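Local coordinates for protein GCN5-related N-acetyltransferase (Brucella melitensis biovar Abortus 2308, PDB 3TCV) that probably transfers an acetyl group from acetyl-CoA to amino groups, perhaps those at protein N-termini, as a member of the GNAT acetyltransferase family, at residues Asp96-Phe101 with Ala116-Asp121; Ser108-Gly113 with Gly135-Arg140; Glu187-Gln192 with Asp202-Ser207. One frame throughout, in Å; residues are numbered along the deposited sequence.

Contact 1 (Asp96-Phe101 with Ala116-Asp121)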
ATOM      1  N   ASP B  96     -10.567   4.886  14.507  1.00 23.91           N
ATOM      2  CA  ASP B  96     -10.566   6.051  13.604  1.00 25.01           C
ATOM      3  C   ASP B  96     -10.059   5.673  12.208  1.00 23.66           C
ATOM      4  O   ASP B  96     -10.306   6.390  11.239  1.00 23.31           O
ATOM      5  CB  ASP B  96      -9.749   7.218  14.176  1.00 27.02           C
ATOM      6  CG  ASP B  96     -10.412   7.872  15.388  1.00 28.65           C
ATOM      7  OD1 ASP B  96      -9.693   8.603  16.089  1.00 32.67           O
ATOM      8  OD2 ASP B  96     -11.624   7.674  15.642  1.00 28.85           O
ATOM      9  N   ASP B  97      -9.321   4.578  12.117  1.00 22.88           N
ATOM     10  CA  ASP B  97      -8.905   4.039  10.833  1.00 22.07           C
ATOM     11  C   ASP B  97      -8.706   2.535  11.000  1.00 21.24           C
ATOM     12  O   ASP B  97      -7.727   2.121  11.619  1.00 22.11           O
ATOM     13  CB  ASP B  97      -7.603   4.708  10.376  1.00 22.51           C
ATOM     14  CG  ASP B  97      -7.228   4.350   8.936  1.00 22.43           C
ATOM     15  OD1 ASP B  97      -7.740   3.327   8.425  1.00 21.09           O
ATOM     16  OD2 ASP B  97      -6.395   5.088   8.347  1.00 22.64           O
ATOM     17  N   PRO B  98      -9.625   1.713  10.469  1.00 19.97           N
ATOM     18  CA  PRO B  98     -10.764   2.106   9.646  1.00 19.19           C
ATOM     19  C   PRO B  98     -11.809   2.889  10.419  1.00 19.32           C
ATOM     20  O   PRO B  98     -12.015   2.632  11.611  1.00 20.28           O
ATOM     21  CB  PRO B  98     -11.364   0.766   9.203  1.00 18.83           C
ATOM     22  CG  PRO B  98     -10.296  -0.249   9.433  1.00 19.11           C
ATOM     23  CD  PRO B  98      -9.564   0.251  10.637  1.00 19.54           C
ATOM     24  N   LEU B  99     -12.498   3.780   9.718  1.00 18.84           N
ATOM     25  CA  LEU B  99     -13.624   4.527  10.254  1.00 18.62           C
ATOM     26  C   LEU B  99     -14.895   3.840   9.794  1.00 18.49           C
ATOM     27  O   LEU B  99     -15.293   3.942   8.619  1.00 18.83           O
ATOM     28  CB  LEU B  99     -13.595   5.979   9.768  1.00 18.67           C
ATOM     29  CG  LEU B  99     -14.586   6.958  10.420  1.00 19.05           C
ATOM     30  CD1 LEU B  99     -14.318   7.130  11.913  1.00 18.94           C
ATOM     31  CD2 LEU B  99     -14.514   8.312   9.720  1.00 18.65           C
ATOM     32  N   PHE B 100     -15.562   3.180  10.729  1.00 18.82           N
ATOM     33  CA  PHE B 100     -16.703   2.334  10.416  1.00 18.50           C
ATOM     34  C   PHE B 100     -18.025   3.044  10.432  1.00 19.15           C
ATOM     35  O   PHE B 100     -18.277   3.913  11.279  1.00 19.47           O
ATOM     36  CB  PHE B 100     -16.780   1.132  11.380  1.00 18.85           C
ATOM     37  CG  PHE B 100     -15.821   0.030  11.052  1.00 18.57           C
ATOM     38  CD1 PHE B 100     -16.198  -1.011  10.206  1.00 18.42           C
ATOM     39  CD2 PHE B 100     -14.553   0.014  11.599  1.00 18.77           C
ATOM     40  CE1 PHE B 100     -15.324  -2.038   9.910  1.00 18.38           C
ATOM     41  CE2 PHE B 100     -13.668  -1.009  11.305  1.00 18.76           C
ATOM     42  CZ  PHE B 100     -14.057  -2.043  10.465  1.00 18.86           C
ATOM     43  N   PHE B 101     -18.877   2.611   9.504  1.00 18.82           N
ATOM     44  CA  PHE B 101     -20.264   3.035   9.404  1.00 19.24           C
ATOM     45  C   PHE B 101     -21.183   1.837   9.327  1.00 19.36           C
ATOM     46  O   PHE B 101     -20.915   0.877   8.586  1.00 18.32           O
ATOM     47  CB  PHE B 101     -20.465   3.889   8.142  1.00 19.52           C
ATOM     48  CG  PHE B 101     -19.758   5.204   8.208  1.00 20.18           C
ATOM     49  CD1 PHE B 101     -20.473   6.377   8.457  1.00 20.67           C
ATOM     50  CD2 PHE B 101     -18.372   5.281   8.072  1.00 20.16           C
ATOM     51  CE1 PHE B 101     -19.812   7.595   8.579  1.00 20.85           C
ATOM     52  CE2 PHE B 101     -17.716   6.503   8.187  1.00 20.31           C
ATOM     53  CZ  PHE B 101     -18.434   7.653   8.435  1.00 20.66           C
ATOM     54  N   ALA B 116     -16.264   0.821   5.767  1.00 16.28           N
ATOM     55  CA  ALA B 116     -15.362   1.796   6.361  1.00 16.51           C
ATOM     56  C   ALA B 116     -14.569   2.564   5.334  1.00 16.61           C
ATOM     57  O   ALA B 116     -14.294   2.060   4.232  1.00 15.64           O
ATOM     58  CB  ALA B 116     -14.414   1.089   7.341  1.00 16.75           C
ATOM     59  N   LEU B 117     -14.237   3.798   5.696  1.00 17.14           N
ATOM     60  CA  LEU B 117     -13.175   4.566   5.058  1.00 17.20           C
ATOM     61  C   LEU B 117     -11.904   4.236   5.820  1.00 17.60           C
ATOM     62  O   LEU B 117     -11.902   4.255   7.069  1.00 18.73           O
ATOM     63  CB  LEU B 117     -13.477   6.069   5.104  1.00 17.63           C
ATOM     64  CG  LEU B 117     -14.683   6.516   4.252  1.00 17.74           C
ATOM     65  CD1 LEU B 117     -15.033   7.969   4.552  1.00 18.58           C
ATOM     66  CD2 LEU B 117     -14.412   6.305   2.749  1.00 17.47           C
ATOM     67  N   MET B 118     -10.852   3.873   5.100  1.00 17.33           N
ATOM     68  CA  MET B 118      -9.651   3.342   5.740  1.00 17.78           C
ATOM     69  C   MET B 118      -8.402   3.663   4.953  1.00 18.00           C
ATOM     70  O   MET B 118      -8.477   4.145   3.842  1.00 16.93           O
ATOM     71  CB  MET B 118      -9.778   1.822   5.932  1.00 18.03           C
ATOM     72  CG  MET B 118      -9.937   1.020   4.651  1.00 18.08           C
ATOM     73  SD  MET B 118     -10.352  -0.712   5.010  1.00 18.41           S
ATOM     74  CE  MET B 118      -8.696  -1.304   5.346  1.00 18.08           C
ATOM     75  N   ARG B 119      -7.255   3.353   5.537  1.00 18.99           N
ATOM     76  CA  ARG B 119      -5.960   3.707   4.969  1.00 19.84           C
ATOM     77  C   ARG B 119      -5.993   5.161   4.525  1.00 19.70           C
ATOM     78  O   ARG B 119      -5.652   5.518   3.390  1.00 19.09           O
ATOM     79  CB  ARG B 119      -5.577   2.723   3.870  1.00 20.97           C
ATOM     80  CG  ARG B 119      -5.421   1.303   4.455  1.00 22.77           C
ATOM     81  CD  ARG B 119      -5.052   0.238   3.443  1.00 23.93           C
ATOM     82  NE  ARG B 119      -3.926   0.700   2.684  1.00 24.83           N
ATOM     83  CZ  ARG B 119      -4.007   1.316   1.503  1.00 25.92           C
ATOM     84  NH1 ARG B 119      -5.180   1.476   0.903  1.00 25.39           N
ATOM     85  NH2 ARG B 119      -2.894   1.764   0.920  1.00 28.13           N
ATOM     86  N   ILE B 120      -6.392   5.992   5.486  1.00 19.14           N
ATOM     87  CA  ILE B 120      -6.664   7.396   5.276  1.00 19.03           C
ATOM     88  C   ILE B 120      -5.326   8.161   5.158  1.00 19.60           C
ATOM     89  O   ILE B 120      -4.448   8.047   6.036  1.00 19.13           O
ATOM     90  CB  ILE B 120      -7.546   7.950   6.428  1.00 19.54           C
ATOM     91  CG1 ILE B 120      -8.867   7.157   6.560  1.00 19.17           C
ATOM     92  CG2 ILE B 120      -7.847   9.429   6.197  1.00 19.44           C
ATOM     93  CD1 ILE B 120      -9.577   7.328   7.905  1.00 19.62           C
ATOM     94  N   ASP B 121      -5.144   8.880   4.043  1.00 19.40           N
ATOM     95  CA  ASP B 121      -3.924   9.650   3.782  1.00 19.84           C
ATOM     96  C   ASP B 121      -4.317  11.059   3.379  1.00 19.91           C
ATOM     97  O   ASP B 121      -4.358  11.380   2.196  1.00 18.23           O
ATOM     98  CB  ASP B 121      -3.096   9.018   2.677  1.00 20.17           C
ATOM     99  CG  ASP B 121      -1.795   9.783   2.405  1.00 20.64           C
ATOM    100  OD1 ASP B 121      -1.554  10.818   3.068  1.00 21.69           O
ATOM    101  OD2 ASP B 121      -1.024   9.351   1.529  1.00 20.92           O
TER

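Contact 2 (Ser108-Gly113 with Gly135-Arg140)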
ATOM      1  N   SER B 108     -36.505  -1.391   5.325  1.00 29.37           N
ATOM      2  CA  SER B 108     -36.786  -2.117   6.566  1.00 29.20           C
ATOM      3  C   SER B 108     -36.477  -1.330   7.828  1.00 28.94           C
ATOM      4  O   SER B 108     -36.944  -1.676   8.917  1.00 30.21           O
ATOM      5  CB  SER B 108     -35.995  -3.417   6.592  1.00 29.23           C
ATOM      6  OG  SER B 108     -34.602  -3.160   6.537  1.00 28.51           O
ATOM      7  N   GLY B 109     -35.683  -0.274   7.700  1.00 28.93           N
ATOM      8  CA  GLY B 109     -35.140   0.427   8.858  1.00 29.46           C
ATOM      9  C   GLY B 109     -34.056  -0.315   9.635  1.00 28.72           C
ATOM     10  O   GLY B 109     -33.605   0.184  10.662  1.00 29.37           O
ATOM     11  N   LYS B 110     -33.618  -1.478   9.140  1.00 28.09           N
ATOM     12  CA  LYS B 110     -32.678  -2.349   9.853  1.00 26.84           C
ATOM     13  C   LYS B 110     -31.239  -2.137   9.392  1.00 25.13           C
ATOM     14  O   LYS B 110     -30.992  -1.863   8.225  1.00 23.38           O
ATOM     15  CB  LYS B 110     -32.993  -3.831   9.605  1.00 28.78           C
ATOM     16  CG  LYS B 110     -34.413  -4.304   9.906  1.00 31.19           C
ATOM     17  CD  LYS B 110     -34.757  -4.215  11.361  1.00 33.73           C
ATOM     18  CE  LYS B 110     -36.132  -4.839  11.629  1.00 35.95           C
ATOM     19  NZ  LYS B 110     -36.665  -4.351  12.932  1.00 37.15           N
ATOM     20  N   VAL B 111     -30.302  -2.308  10.311  1.00 23.89           N
ATOM     21  CA  VAL B 111     -28.888  -2.361   9.943  1.00 22.74           C
ATOM     22  C   VAL B 111     -28.714  -3.590   9.062  1.00 21.68           C
ATOM     23  O   VAL B 111     -29.172  -4.689   9.395  1.00 22.29           O
ATOM     24  CB  VAL B 111     -27.977  -2.441  11.179  1.00 22.93           C
ATOM     25  CG1 VAL B 111     -26.512  -2.644  10.761  1.00 21.53           C
ATOM     26  CG2 VAL B 111     -28.170  -1.203  12.073  1.00 23.51           C
ATOM     27  N   ALA B 112     -28.104  -3.387   7.904  1.00 20.57           N
ATOM     28  CA  ALA B 112     -27.965  -4.459   6.917  1.00 19.75           C
ATOM     29  C   ALA B 112     -26.517  -4.882   6.700  1.00 18.51           C
ATOM     30  O   ALA B 112     -26.260  -5.907   6.098  1.00 18.23           O
ATOM     31  CB  ALA B 112     -28.579  -4.014   5.600  1.00 19.41           C
ATOM     32  N   GLY B 113     -25.590  -4.094   7.205  1.00 17.89           N
ATOM     33  CA  GLY B 113     -24.175  -4.378   7.036  1.00 17.04           C
ATOM     34  C   GLY B 113     -23.324  -3.280   7.584  1.00 16.72           C
ATOM     35  O   GLY B 113     -23.789  -2.430   8.370  1.00 16.57           O
ATOM     36  N   GLY B 135     -24.951  -7.415   3.819  1.00 18.87           N
ATOM     37  CA  GLY B 135     -25.739  -8.607   4.016  1.00 19.41           C
ATOM     38  C   GLY B 135     -26.931  -8.722   3.092  1.00 20.02           C
ATOM     39  O   GLY B 135     -27.162  -7.875   2.213  1.00 20.09           O
ATOM     40  N   PRO B 136     -27.697  -9.791   3.275  1.00 21.54           N
ATOM     41  CA  PRO B 136     -28.779 -10.143   2.353  1.00 22.50           C
ATOM     42  C   PRO B 136     -29.871  -9.086   2.180  1.00 22.86           C
ATOM     43  O   PRO B 136     -30.488  -9.044   1.119  1.00 23.98           O
ATOM     44  CB  PRO B 136     -29.342 -11.434   2.935  1.00 23.12           C
ATOM     45  CG  PRO B 136     -28.877 -11.504   4.335  1.00 22.73           C
ATOM     46  CD  PRO B 136     -27.636 -10.679   4.448  1.00 21.66           C
ATOM     47  N   LEU B 137     -30.076  -8.211   3.154  1.00 22.18           N
ATOM     48  CA  LEU B 137     -31.081  -7.174   2.998  1.00 22.92           C
ATOM     49  C   LEU B 137     -30.733  -6.217   1.873  1.00 22.98           C
ATOM     50  O   LEU B 137     -31.623  -5.628   1.270  1.00 22.93           O
ATOM     51  CB  LEU B 137     -31.289  -6.377   4.279  1.00 23.72           C
ATOM     52  CG  LEU B 137     -31.943  -7.043   5.490  1.00 24.69           C
ATOM     53  CD1 LEU B 137     -31.973  -6.031   6.625  1.00 25.37           C
ATOM     54  CD2 LEU B 137     -33.352  -7.533   5.167  1.00 26.03           C
ATOM     55  N   ILE B 138     -29.439  -6.047   1.586  1.00 22.57           N
ATOM     56  CA  ILE B 138     -29.023  -5.056   0.602  1.00 22.54           C
ATOM     57  C   ILE B 138     -28.135  -5.590  -0.515  1.00 23.28           C
ATOM     58  O   ILE B 138     -27.938  -4.883  -1.490  1.00 22.61           O
ATOM     59  CB  ILE B 138     -28.302  -3.864   1.269  1.00 22.45           C
ATOM     60  CG1 ILE B 138     -26.998  -4.303   1.968  1.00 21.84           C
ATOM     61  CG2 ILE B 138     -29.245  -3.187   2.245  1.00 22.27           C
ATOM     62  CD1 ILE B 138     -26.202  -3.141   2.551  1.00 21.88           C
ATOM     63  N   SER B 139     -27.595  -6.804  -0.365  1.00 24.41           N
ATOM     64  CA  SER B 139     -26.624  -7.337  -1.323  1.00 25.63           C
ATOM     65  C   SER B 139     -27.278  -7.431  -2.703  1.00 25.62           C
ATOM     66  O   SER B 139     -28.378  -7.953  -2.827  1.00 25.99           O
ATOM     67  CB  SER B 139     -26.144  -8.723  -0.892  1.00 26.31           C
ATOM     68  OG  SER B 139     -25.015  -9.081  -1.665  1.00 28.67           O
ATOM     69  N   ARG B 140     -26.620  -6.890  -3.727  1.00 25.91           N
ATOM     70  CA  ARG B 140     -27.178  -6.867  -5.076  1.00 26.71           C
ATOM     71  C   ARG B 140     -28.510  -6.097  -5.226  1.00 26.65           C
ATOM     72  O   ARG B 140     -29.252  -6.334  -6.163  1.00 28.97           O
ATOM     73  CB  ARG B 140     -27.295  -8.308  -5.619  1.00 28.10           C
TER
HETATM   74  O   HOH W   1     -28.466  -7.657   5.627  1.00 18.65           O

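Contact 3 (Glu187-Gln192 with Asp202-Ser207)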
ATOM      1  N   GLU B 187      -5.410  -1.576 -11.375  1.00 13.38           N
ATOM      2  CA  GLU B 187      -4.013  -1.145 -11.399  1.00 13.30           C
ATOM      3  C   GLU B 187      -3.006  -2.278 -11.336  1.00 13.44           C
ATOM      4  O   GLU B 187      -1.949  -2.203 -11.979  1.00 13.84           O
ATOM      5  CB  GLU B 187      -3.781  -0.142 -10.259  1.00 13.25           C
ATOM      6  CG  GLU B 187      -4.484   1.161 -10.540  1.00 13.20           C
ATOM      7  CD  GLU B 187      -4.281   2.213  -9.479  1.00 13.33           C
ATOM      8  OE1 GLU B 187      -4.037   1.851  -8.309  1.00 13.46           O
ATOM      9  OE2 GLU B 187      -4.392   3.405  -9.819  1.00 13.66           O
ATOM     10  N   GLY B 188      -3.276  -3.309 -10.528  1.00 13.15           N
ATOM     11  CA  GLY B 188      -2.333  -4.399 -10.411  1.00 13.22           C
ATOM     12  C   GLY B 188      -2.576  -5.315  -9.242  1.00 13.06           C
ATOM     13  O   GLY B 188      -3.473  -5.072  -8.417  1.00 13.21           O
ATOM     14  N   ILE B 189      -1.752  -6.366  -9.167  1.00 13.22           N
ATOM     15  CA  ILE B 189      -1.867  -7.402  -8.147  1.00 13.15           C
ATOM     16  C   ILE B 189      -0.558  -7.472  -7.326  1.00 13.18           C
ATOM     17  O   ILE B 189       0.509  -7.715  -7.892  1.00 13.66           O
ATOM     18  CB  ILE B 189      -2.165  -8.779  -8.774  1.00 13.38           C
ATOM     19  CG1 ILE B 189      -3.574  -8.798  -9.389  1.00 13.59           C
ATOM     20  CG2 ILE B 189      -2.002  -9.873  -7.720  1.00 13.27           C
ATOM     21  CD1 ILE B 189      -3.746  -9.867 -10.474  1.00 13.99           C
ATOM     22  N   PHE B 190      -0.680  -7.270  -6.008  1.00 13.04           N
ATOM     23  CA  PHE B 190       0.418  -7.433  -5.089  1.00 12.83           C
ATOM     24  C   PHE B 190       0.451  -8.907  -4.696  1.00 12.96           C
ATOM     25  O   PHE B 190      -0.411  -9.398  -3.931  1.00 13.19           O
ATOM     26  CB  PHE B 190       0.276  -6.565  -3.829  1.00 12.87           C
ATOM     27  CG  PHE B 190       0.569  -5.075  -4.019  1.00 12.83           C
ATOM     28  CD1 PHE B 190       0.712  -4.500  -5.274  1.00 12.99           C
ATOM     29  CD2 PHE B 190       0.661  -4.247  -2.896  1.00 13.13           C
ATOM     30  CE1 PHE B 190       0.937  -3.132  -5.413  1.00 12.99           C
ATOM     31  CE2 PHE B 190       0.890  -2.877  -3.029  1.00 13.11           C
ATOM     32  CZ  PHE B 190       1.035  -2.336  -4.295  1.00 13.06           C
ATOM     33  N   ARG B 191       1.466  -9.591  -5.188  1.00 12.80           N
ATOM     34  CA  ARG B 191       1.639 -11.019  -4.927  1.00 12.93           C
ATOM     35  C   ARG B 191       2.030 -11.238  -3.451  1.00 12.51           C
ATOM     36  O   ARG B 191       2.939 -10.566  -2.933  1.00 12.09           O
ATOM     37  CB  ARG B 191       2.719 -11.595  -5.865  1.00 13.27           C
ATOM     38  CG  ARG B 191       2.429 -11.393  -7.361  1.00 13.67           C
ATOM     39  CD  ARG B 191       3.580 -11.819  -8.246  1.00 14.04           C
ATOM     40  NE  ARG B 191       4.860 -11.178  -7.839  1.00 13.91           N
ATOM     41  CZ  ARG B 191       6.061 -11.741  -7.945  1.00 14.07           C
ATOM     42  NH1 ARG B 191       6.208 -12.961  -8.466  1.00 14.54           N
ATOM     43  NH2 ARG B 191       7.144 -11.092  -7.509  1.00 14.08           N
ATOM     44  N   GLN B 192       1.374 -12.195  -2.786  1.00 12.54           N
ATOM     45  CA  GLN B 192       1.678 -12.555  -1.393  1.00 12.37           C
ATOM     46  C   GLN B 192       1.623 -11.324  -0.464  1.00 12.22           C
ATOM     47  O   GLN B 192       2.430 -11.159   0.442  1.00 12.18           O
ATOM     48  CB  GLN B 192       3.026 -13.298  -1.296  1.00 12.35           C
ATOM     49  CG  GLN B 192       3.059 -14.562  -2.139  1.00 12.84           C
ATOM     50  CD  GLN B 192       4.192 -15.553  -1.856  1.00 12.85           C
ATOM     51  OE1 GLN B 192       4.130 -16.707  -2.313  1.00 13.45           O
ATOM     52  NE2 GLN B 192       5.226 -15.126  -1.127  1.00 12.54           N
ATOM     53  N   ASP B 202      -3.103 -12.740  -2.670  1.00 15.59           N
ATOM     54  CA  ASP B 202      -2.591 -11.748  -3.590  1.00 15.40           C
ATOM     55  C   ASP B 202      -3.669 -10.674  -3.651  1.00 15.24           C
ATOM     56  O   ASP B 202      -4.850 -11.009  -3.838  1.00 16.48           O
ATOM     57  CB  ASP B 202      -2.400 -12.328  -4.976  1.00 15.84           C
ATOM     58  CG  ASP B 202      -1.481 -13.536  -5.006  1.00 16.47           C
ATOM     59  OD1 ASP B 202      -0.528 -13.667  -4.211  1.00 15.42           O
ATOM     60  OD2 ASP B 202      -1.734 -14.390  -5.886  1.00 18.43           O
ATOM     61  N   THR B 203      -3.283  -9.411  -3.500  1.00 14.44           N
ATOM     62  CA  THR B 203      -4.252  -8.311  -3.507  1.00 14.04           C
ATOM     63  C   THR B 203      -4.353  -7.636  -4.870  1.00 13.82           C
ATOM     64  O   THR B 203      -3.368  -7.135  -5.374  1.00 13.43           O
ATOM     65  CB  THR B 203      -3.895  -7.269  -2.437  1.00 13.75           C
ATOM     66  OG1 THR B 203      -3.995  -7.872  -1.132  1.00 13.85           O
ATOM     67  CG2 THR B 203      -4.831  -6.057  -2.549  1.00 13.77           C
ATOM     68  N   ALA B 204      -5.573  -7.600  -5.414  1.00 13.98           N
ATOM     69  CA  ALA B 204      -5.968  -6.822  -6.588  1.00 13.71           C
ATOM     70  C   ALA B 204      -6.333  -5.411  -6.135  1.00 13.45           C
ATOM     71  O   ALA B 204      -7.178  -5.228  -5.234  1.00 13.23           O
ATOM     72  CB  ALA B 204      -7.176  -7.476  -7.259  1.00 14.05           C
ATOM     73  N   TRP B 205      -5.710  -4.426  -6.774  1.00 13.10           N
ATOM     74  CA  TRP B 205      -5.900  -2.983  -6.522  1.00 12.83           C
ATOM     75  C   TRP B 205      -6.580  -2.295  -7.670  1.00 12.91           C
ATOM     76  O   TRP B 205      -6.246  -2.520  -8.843  1.00 12.99           O
ATOM     77  CB  TRP B 205      -4.540  -2.303  -6.340  1.00 12.66           C
ATOM     78  CG  TRP B 205      -3.863  -2.625  -5.044  1.00 12.71           C
ATOM     79  CD1 TRP B 205      -2.879  -3.577  -4.819  1.00 12.67           C
ATOM     80  CD2 TRP B 205      -4.115  -2.008  -3.737  1.00 12.76           C
ATOM     81  NE1 TRP B 205      -2.526  -3.602  -3.492  1.00 12.72           N
ATOM     82  CE2 TRP B 205      -3.218  -2.670  -2.798  1.00 12.82           C
ATOM     83  CE3 TRP B 205      -4.945  -0.992  -3.275  1.00 12.93           C
ATOM     84  CZ2 TRP B 205      -3.175  -2.322  -1.459  1.00 13.08           C
ATOM     85  CZ3 TRP B 205      -4.903  -0.661  -1.918  1.00 13.11           C
ATOM     86  CH2 TRP B 205      -4.022  -1.311  -1.040  1.00 13.15           C
ATOM     87  N   PHE B 206      -7.497  -1.398  -7.321  1.00 12.83           N
ATOM     88  CA  PHE B 206      -8.261  -0.620  -8.277  1.00 12.87           C
ATOM     89  C   PHE B 206      -8.417   0.780  -7.707  1.00 12.81           C
ATOM     90  O   PHE B 206      -8.414   0.964  -6.488  1.00 12.91           O
ATOM     91  CB  PHE B 206      -9.672  -1.178  -8.487  1.00 13.05           C
ATOM     92  CG  PHE B 206      -9.777  -2.668  -8.732  1.00 13.17           C
ATOM     93  CD1 PHE B 206     -10.086  -3.157  -9.990  1.00 13.42           C
ATOM     94  CD2 PHE B 206      -9.702  -3.568  -7.671  1.00 13.34           C
ATOM     95  CE1 PHE B 206     -10.236  -4.524 -10.209  1.00 13.76           C
ATOM     96  CE2 PHE B 206      -9.821  -4.927  -7.886  1.00 13.57           C
ATOM     97  CZ  PHE B 206     -10.089  -5.407  -9.154  1.00 13.83           C
ATOM     98  N   SER B 207      -8.648   1.752  -8.582  1.00 12.88           N
ATOM     99  CA  SER B 207      -8.817   3.123  -8.148  1.00 12.90           C
ATOM    100  C   SER B 207      -9.755   3.929  -9.023  1.00 13.10           C
ATOM    101  O   SER B 207      -9.932   3.648 -10.228  1.00 13.03           O
ATOM    102  CB  SER B 207      -7.489   3.840  -8.073  1.00 12.81           C
ATOM    103  OG  SER B 207      -6.942   4.139  -9.351  1.00 12.85           O
TER

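Contact 1 (Asp96-Phe101 with Ala116-Asp121)
L99 and L117 form a hydrogen-bonded pair at the open end of the antiparallel hairpin made by strands 99-105 and 110-121, near the middle of the mixed sheet. L99 N gives a nearly straight bond (175°) to L117 O, at 2.8 Å. The return bond, from L117 N to L99 O, is longer at 3.1 Å and less straight.

Beyond this pair the ladder is continued by a side chain. The carboxylate of D97 swings out over the turning backbone of M118-I120, its CG trans to the backbone N (chi1 -171°), and each oxygen takes one amide. OD1 accepts from R119 N at 2.9 Å through its syn lone pair, though this bond is bent (136°). OD2 receives I120 N at 3.0 Å, again on the syn side but out of the carboxylate plane. Two successive amides at the corner are thus satisfied by one group, which should fix its rotation. I120 CD1 reaches on to D96 O, at 3.5 Å.

P98, preceded by a cis peptide, sits over the gap between A116 and M118. P98 CB rests 3.6 Å from A116 CB, and P98 CB is 3.8 Å from M118 CB. On the same face of the sheet as A116, the F100 ring carries A116 CB over its centre, in a CH-pi contact; W88 meets this ring edge-to-face. L99 and L117 share the other face, where helix 142-158 covers L117 through F151, Y154 and V155. The arrangement is that of an antiparallel hairpin in the central sheet of the GNAT fold.

Contact 2 (Ser108-Gly113 with Gly135-Arg140)
The methyl of A112 is covered by L137 and I138, successive residues of the loop after strand 126-134. I138 brings its CG2 branch to A112 CB, at 3.5 Å. Its chi1 of 63° sets CG1 between the backbone N and the carbonyl carbon, and in this rotamer CG1 and CD1 also lie close to the same methyl while CG2 makes the nearest approach. Strand 99-105 packs on I138 too, through V103 and D105.

L137 lies alongside, its CB 3.8 Å from A112 CB and its extended chain running back along strand 110-121 toward the turn. There the CD1 methyl, not its twin, does the touching. It rests against K110 CB at 3.8 Å, and S108 OG lies 3.9 Å from it. The lysine begins toward the leucine, then bends at chi2 and carries its end away. The serine hydroxyl is otherwise engaged: it receives K110 N at 3.3 Å, which makes an ST turn, and it is hydrogen-bonded to D105. V111 faces the other way, onto H54 and L58 of helix 51-61.

In GNAT enzymes the corresponding loop and the N-terminal end of the helix after it usually bind the pyrophosphate of the cofactor, and this loop probably does the same. G135 O takes both I138 N and S139 N, which curls it. A112 and G113 together face V103 in a classic beta bulge. G135 N reaches A112 O at 3.0 Å, by a bent bond (143°), and a water donates to A112 O at 2.9 Å while accepting from L137 N. Methyl packing and these two bonds, one direct and one through water, hold the loop to strand 110-121, and the buried A112 carbonyl is satisfied twice.

Contact 3 (Glu187-Gln192 with Asp202-Ser207)
F190 and T203 exchange backbone bonds as a hydrogen-bonded antiparallel pair: F190 N reaches T203 O at 2.8 Å, and T203 N returns to F190 O at 2.9 Å. Further along, W205 N donates to G188 O at 2.8 Å. W205 O is taken by E187 N at 2.8 Å, so E187 and G188 both face W205 in a classic beta bulge.

Side chains extend the ladder at both ends. D202 OD1 accepts Q192 N at 2.8 Å, in a nearly straight bond (174°), and also N200 ND2. The hydroxyl of S207 donates to E187 OE2 at 2.7 Å, coming from above the carboxylate plane. That carboxylate has further charged partners, R163 at OE1 and R191 of the second subunit at OE2.

The rings form an edge-to-face pair, the W205 edge toward the F190 face, planes at 54°, with NE1 3.3 Å above the F190 ring and displaced to its rim. R191 and Q192 send their polar ends to E212 and D210 of the second subunit. The hairpin's outer strand thus presents an interface in which reciprocal E187-R191 and R191-E212 salt bridges between chains add to hydrogen bonds and apolar packing.

From the N terminus, 96-101 comes first, then 108-113, then 116-121, and finally 135-140, so contacts 1 and 2 cross. Contact 1 closes the hairpin of strands 99-105 and 110-121 at its open end. Contact 2 closes the run of chain through strand 126-134, bringing the loop before helix 142-158 back onto the start of strand 110-121. Contact 3 follows in series, closing the later hairpin 185-196/199-209 at the sheet's margin, where the second subunit meets it. All three reach the same sheet, contact 2 through one strand and a loop. R119 NH1 packs 3.5 Å from W205 CZ3, joining contacts 1 and 3; contacts 2 and 3 stay about 17 Å apart at their nearest atoms.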